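Local coordinates for probable TonB-dependent siderophore receptor PiuA (Acinetobacter baumannii, PDB 5FP1), which probably takes up iron across the outer membrane by binding ferric siderophores, possibly including ferric enterobactin, at residues Y236-P248 / D653-R665. Sequence-based numbering, arbitrary orientation.
Sequences YWDSSLGKAQGKP and DVANTKWVPSYVR
Gly246 and Lys658 meet in a single beta bridge, an example of how a loop can be fastened to the entry of a barrel strand through very few backbone bonds. Gly246 N donates to Thr657 O at 2.8 Å, in the carbonyl plane, and Trp659 N returns a straighter bond to Gly246 O (164° at the hydrogen). Side chains pack around this bridge. Lys658 CB sits squarely over the Tyr236 ring, 3.9 Å from its centroid, a CH-pi contact; beyond it the extended chain carries NZ to a water that also donates to Ala244 O, while Ser699 OG is a second partner of the ammonium. Trp659 holds CG between its backbone N and carbonyl carbon (chi1 78°), which folds the indole back over Gly246, and Lys247 CG lies over the same indole face as the Gly246 backbone, 3.6 Å from the centroid of the Trp659 five-membered ring, an off-centre CH-pi contact. In this TonB-dependent receptor the bridge joins the loop following strand 234-238 to the chain just as it enters barrel strand 659-673. Further along, Pro248 CG packs on Val660 CG1 at 3.9 Å, with Phe693 and Ala702 touching both residues. One shell further out, the Asp653 carboxylate grips the turn that leads into the strand, which probably helps to hold Thr657 O in place for Gly246 N: OD1 accepts from the backbone N of Thr657 and of Lys658, and OD2 takes the Thr657 OG1 hydroxyl at 2.6 Å through its syn lone pair. Outside the pair, Tyr236 OH bonds to Tyr697 O, and Lys649 makes a cation-pi contact with Trp659.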
loop_
_atom_site.group_PDB
_atom_site.type_symbol
_atom_site.label_atom_id
_atom_site.label_comp_id
_atom_site.label_asym_id
_atom_site.label_seq_id
_atom_site.Cartn_x
_atom_site.Cartn_y
_atom_site.Cartn_z
ATOM N N TYR A 236 4.774 -20.875 -10.744
ATOM C CA TYR A 236 3.628 -21.799 -10.650
ATOM C C TYR A 236 3.970 -23.064 -11.440
ATOM O O TYR A 236 4.547 -22.985 -12.548
ATOM C CB TYR A 236 2.387 -21.212 -11.302
ATOM C CG TYR A 236 1.816 -19.969 -10.622
ATOM C CD1 TYR A 236 1.339 -20.018 -9.314
ATOM C CD2 TYR A 236 1.731 -18.767 -11.298
ATOM C CE1 TYR A 236 0.831 -18.884 -8.684
ATOM C CE2 TYR A 236 1.182 -17.648 -10.690
ATOM C CZ TYR A 236 0.748 -17.706 -9.391
ATOM O OH TYR A 236 0.205 -16.569 -8.825
ATOM N N TRP A 237 3.581 -24.221 -10.903
ATOM C CA TRP A 237 3.771 -25.465 -11.628
ATOM C C TRP A 237 2.791 -26.534 -11.182
ATOM O O TRP A 237 2.537 -26.712 -9.987
ATOM C CB TRP A 237 5.214 -25.994 -11.476
ATOM C CG TRP A 237 5.561 -27.054 -12.508
ATOM C CD1 TRP A 237 5.736 -28.404 -12.291
ATOM C CD2 TRP A 237 5.681 -26.859 -13.916
ATOM N NE1 TRP A 237 5.999 -29.050 -13.482
ATOM C CE2 TRP A 237 5.973 -28.132 -14.496
ATOM C CE3 TRP A 237 5.624 -25.738 -14.747
ATOM C CZ2 TRP A 237 6.168 -28.298 -15.839
ATOM C CZ3 TRP A 237 5.820 -25.913 -16.098
ATOM C CH2 TRP A 237 6.071 -27.198 -16.632
ATOM N N ASP A 238 2.282 -27.247 -12.181
ATOM C CA ASP A 238 1.446 -28.429 -11.955
ATOM C C ASP A 238 2.078 -29.625 -12.694
ATOM O O ASP A 238 2.047 -29.688 -13.924
ATOM C CB ASP A 238 0.059 -28.168 -12.476
ATOM C CG ASP A 238 -0.893 -29.360 -12.282
ATOM O OD1 ASP A 238 -0.433 -30.507 -12.318
ATOM O OD2 ASP A 238 -2.109 -29.129 -12.137
ATOM N N SER A 239 2.670 -30.534 -11.927
ATOM C CA SER A 239 3.455 -31.650 -12.479
ATOM C C SER A 239 2.560 -32.604 -13.266
ATOM O O SER A 239 2.962 -33.112 -14.304
ATOM C CB SER A 239 4.120 -32.436 -11.348
ATOM O OG SER A 239 5.236 -31.759 -10.843
ATOM N N SER A 240 1.342 -32.813 -12.778
ATOM C CA SER A 240 0.348 -33.653 -13.473
ATOM C C SER A 240 0.069 -33.171 -14.876
ATOM O O SER A 240 0.001 -33.962 -15.802
ATOM C CB SER A 240 -0.968 -33.670 -12.701
ATOM O OG SER A 240 -0.777 -34.259 -11.436
ATOM N N LEU A 241 -0.098 -31.865 -15.042
ATOM C CA LEU A 241 -0.383 -31.317 -16.350
ATOM C C LEU A 241 0.867 -30.955 -17.132
ATOM O O LEU A 241 0.793 -30.733 -18.325
ATOM C CB LEU A 241 -1.245 -30.057 -16.214
ATOM C CG LEU A 241 -2.615 -30.238 -15.565
ATOM C CD1 LEU A 241 -3.281 -28.883 -15.368
ATOM C CD2 LEU A 241 -3.482 -31.154 -16.421
ATOM N N GLY A 242 2.017 -30.850 -16.480
ATOM C CA GLY A 242 3.176 -30.266 -17.173
ATOM C C GLY A 242 2.966 -28.832 -17.635
ATOM O O GLY A 242 3.399 -28.439 -18.719
ATOM N N LYS A 243 2.315 -28.012 -16.802
ATOM C CA LYS A 243 2.026 -26.633 -17.183
ATOM C C LYS A 243 2.254 -25.685 -16.032
ATOM O O LYS A 243 2.213 -26.093 -14.858
ATOM C CB LYS A 243 0.587 -26.485 -17.663
ATOM C CG LYS A 243 0.327 -27.213 -18.978
ATOM C CD LYS A 243 -0.998 -26.797 -19.587
ATOM C CE LYS A 243 -2.149 -27.583 -18.989
ATOM N NZ LYS A 243 -2.343 -28.894 -19.673
ATOM N N ALA A 244 2.480 -24.429 -16.393
ATOM C CA ALA A 244 2.754 -23.374 -15.434
ATOM C C ALA A 244 1.461 -22.868 -14.794
ATOM O O ALA A 244 1.068 -21.725 -14.968
ATOM C CB ALA A 244 3.514 -22.254 -16.095
ATOM N N GLN A 245 0.842 -23.720 -13.989
ATOM C CA GLN A 245 -0.401 -23.343 -13.308
ATOM C C GLN A 245 -0.477 -24.091 -11.998
ATOM O O GLN A 245 0.416 -24.857 -11.674
ATOM C CB GLN A 245 -1.636 -23.586 -14.194
ATOM C CG GLN A 245 -1.969 -25.046 -14.415
ATOM C CD GLN A 245 -3.095 -25.254 -15.418
ATOM O OE1 GLN A 245 -4.223 -25.570 -15.051
ATOM N NE2 GLN A 245 -2.805 -25.030 -16.660
ATOM N N GLY A 246 -1.539 -23.848 -11.241
ATOM C CA GLY A 246 -1.669 -24.410 -9.919
ATOM C C GLY A 246 -0.985 -23.566 -8.862
ATOM O O GLY A 246 -1.053 -22.338 -8.864
ATOM N N LYS A 247 -0.340 -24.249 -7.932
ATOM C CA LYS A 247 0.299 -23.625 -6.824
ATOM C C LYS A 247 1.764 -23.433 -7.157
ATOM O O LYS A 247 2.266 -23.971 -8.150
ATOM C CB LYS A 247 0.178 -24.513 -5.605
ATOM C CG LYS A 247 -1.212 -24.508 -5.014
ATOM C CD LYS A 247 -1.340 -25.507 -3.875
ATOM C CE LYS A 247 -1.007 -26.923 -4.329
ATOM N NZ LYS A 247 -0.984 -27.860 -3.172
ATOM N N PRO A 248 2.469 -22.696 -6.314
ATOM C CA PRO A 248 3.894 -22.569 -6.559
ATOM C C PRO A 248 4.634 -23.941 -6.520
ATOM O O PRO A 248 4.228 -24.845 -5.804
ATOM C CB PRO A 248 4.357 -21.654 -5.425
ATOM C CG PRO A 248 3.145 -20.858 -5.063
ATOM C CD PRO A 248 2.012 -21.827 -5.214
ATOM N N ASP A 653 -5.238 -15.397 -10.869
ATOM C CA ASP A 653 -5.813 -15.162 -12.185
ATOM C C ASP A 653 -7.362 -15.219 -12.261
ATOM O O ASP A 653 -8.014 -15.843 -11.440
ATOM C CB ASP A 653 -5.214 -16.150 -13.193
ATOM C CG ASP A 653 -5.509 -17.600 -12.849
ATOM O OD1 ASP A 653 -5.777 -17.931 -11.660
ATOM O OD2 ASP A 653 -5.432 -18.438 -13.781
ATOM N N VAL A 654 -7.894 -14.549 -13.284
ATOM C CA VAL A 654 -9.311 -14.521 -13.605
ATOM C C VAL A 654 -9.828 -15.938 -13.803
ATOM O O VAL A 654 -10.910 -16.297 -13.321
ATOM C CB VAL A 654 -9.556 -13.636 -14.854
ATOM C CG1 VAL A 654 -10.937 -13.884 -15.447
ATOM C CG2 VAL A 654 -9.396 -12.169 -14.471
ATOM N N ALA A 655 -9.014 -16.778 -14.424
ATOM C CA ALA A 655 -9.414 -18.156 -14.678
ATOM C C ALA A 655 -9.458 -18.999 -13.413
ATOM O O ALA A 655 -9.966 -20.114 -13.445
ATOM C CB ALA A 655 -8.486 -18.797 -15.712
ATOM N N ASN A 656 -8.879 -18.502 -12.318
ATOM C CA ASN A 656 -8.838 -19.205 -11.047
ATOM C C ASN A 656 -8.117 -20.574 -11.208
ATOM O O ASN A 656 -8.599 -21.591 -10.714
ATOM C CB ASN A 656 -10.233 -19.468 -10.427
ATOM C CG ASN A 656 -10.954 -18.217 -9.868
ATOM O OD1 ASN A 656 -12.042 -18.356 -9.310
ATOM N ND2 ASN A 656 -10.390 -17.027 -10.025
ATOM N N THR A 657 -6.981 -20.586 -11.893
ATOM C CA THR A 657 -6.161 -21.794 -12.059
ATOM C C THR A 657 -4.777 -21.686 -11.416
ATOM O O THR A 657 -4.037 -22.668 -11.350
ATOM C CB THR A 657 -5.928 -22.088 -13.552
ATOM O OG1 THR A 657 -5.241 -20.999 -14.179
ATOM C CG2 THR A 657 -7.241 -22.309 -14.272
ATOM N N LYS A 658 -4.433 -20.483 -10.964
ATOM C CA LYS A 658 -3.139 -20.172 -10.333
ATOM C C LYS A 658 -3.404 -19.533 -8.990
ATOM O O LYS A 658 -4.157 -18.548 -8.881
ATOM C CB LYS A 658 -2.348 -19.240 -11.242
ATOM C CG LYS A 658 -2.168 -19.841 -12.631
ATOM C CD LYS A 658 -1.485 -18.934 -13.642
ATOM C CE LYS A 658 -1.624 -19.505 -15.040
ATOM N NZ LYS A 658 -1.036 -18.632 -16.094
ATOM N N TRP A 659 -2.825 -20.104 -7.941
ATOM C CA TRP A 659 -3.141 -19.673 -6.600
ATOM C C TRP A 659 -2.058 -20.002 -5.584
ATOM O O TRP A 659 -1.105 -20.746 -5.869
ATOM C CB TRP A 659 -4.474 -20.277 -6.162
ATOM C CG TRP A 659 -4.437 -21.678 -5.742
ATOM C CD1 TRP A 659 -4.235 -22.173 -4.464
ATOM C CD2 TRP A 659 -4.644 -22.796 -6.571
ATOM N NE1 TRP A 659 -4.292 -23.530 -4.475
ATOM C CE2 TRP A 659 -4.545 -23.946 -5.756
ATOM C CE3 TRP A 659 -4.932 -22.944 -7.922
ATOM C CZ2 TRP A 659 -4.713 -25.231 -6.258
ATOM C CZ3 TRP A 659 -5.090 -24.234 -8.426
ATOM C CH2 TRP A 659 -4.977 -25.355 -7.593
ATOM N N VAL A 660 -2.183 -19.402 -4.407
ATOM C CA VAL A 660 -1.334 -19.744 -3.289
ATOM C C VAL A 660 -2.253 -20.202 -2.170
ATOM O O VAL A 660 -3.382 -19.681 -2.031
ATOM C CB VAL A 660 -0.431 -18.574 -2.849
ATOM C CG1 VAL A 660 0.512 -18.192 -3.978
ATOM C CG2 VAL A 660 -1.257 -17.372 -2.392
ATOM N N PRO A 661 -1.791 -21.173 -1.367
ATOM C CA PRO A 661 -2.688 -21.772 -0.373
ATOM C C PRO A 661 -2.897 -20.927 0.865
ATOM O O PRO A 661 -2.147 -19.971 1.122
ATOM C CB PRO A 661 -1.992 -23.096 0.000
ATOM C CG PRO A 661 -0.572 -22.918 -0.398
ATOM C CD PRO A 661 -0.563 -21.963 -1.562
ATOM N N SER A 662 -3.902 -21.297 1.653
ATOM C CA SER A 662 -4.115 -20.698 2.960
ATOM C C SER A 662 -2.930 -20.903 3.873
ATOM O O SER A 662 -2.113 -21.802 3.668
ATOM C CB SER A 662 -5.340 -21.330 3.626
ATOM O OG SER A 662 -5.095 -22.699 3.868
ATOM N N TYR A 663 -2.838 -20.076 4.895
ATOM C CA TYR A 663 -1.753 -20.155 5.856
ATOM C C TYR A 663 -2.122 -19.462 7.163
ATOM O O TYR A 663 -2.996 -18.585 7.216
ATOM C CB TYR A 663 -0.469 -19.490 5.309
ATOM C CG TYR A 663 -0.623 -17.999 5.046
ATOM C CD1 TYR A 663 -0.430 -17.076 6.045
ATOM C CD2 TYR A 663 -1.009 -17.535 3.808
ATOM C CE1 TYR A 663 -0.590 -15.714 5.818
ATOM C CE2 TYR A 663 -1.171 -16.175 3.568
ATOM C CZ TYR A 663 -0.977 -15.266 4.574
ATOM O OH TYR A 663 -1.135 -13.897 4.322
ATOM N N VAL A 664 -1.391 -19.839 8.207
ATOM C CA VAL A 664 -1.322 -19.100 9.457
ATOM C C VAL A 664 0.132 -18.875 9.826
ATOM O O VAL A 664 0.955 -19.784 9.747
ATOM C CB VAL A 664 -1.984 -19.892 10.607
ATOM C CG1 VAL A 664 -2.006 -19.047 11.861
ATOM C CG2 VAL A 664 -3.384 -20.288 10.219
ATOM N N ARG A 665 0.448 -17.659 10.231
ATOM C CA ARG A 665 1.799 -17.244 10.550
ATOM C C ARG A 665 1.752 -16.661 11.943
ATOM O O ARG A 665 0.873 -15.846 12.230
ATOM C CB ARG A 665 2.278 -16.176 9.570
ATOM C CG ARG A 665 3.517 -15.403 10.004
ATOM C CD ARG A 665 3.310 -13.902 9.858
ATOM N NE ARG A 665 4.356 -13.110 10.514
ATOM C CZ ARG A 665 5.421 -12.608 9.908
ATOM N NH1 ARG A 665 5.587 -12.770 8.605
ATOM N NH2 ARG A 665 6.295 -11.897 10.597
HETATM O O HOH W 1 1.793 -19.197 -15.515
HETATM O O HOH W 2 -4.716 -25.126 -11.892
#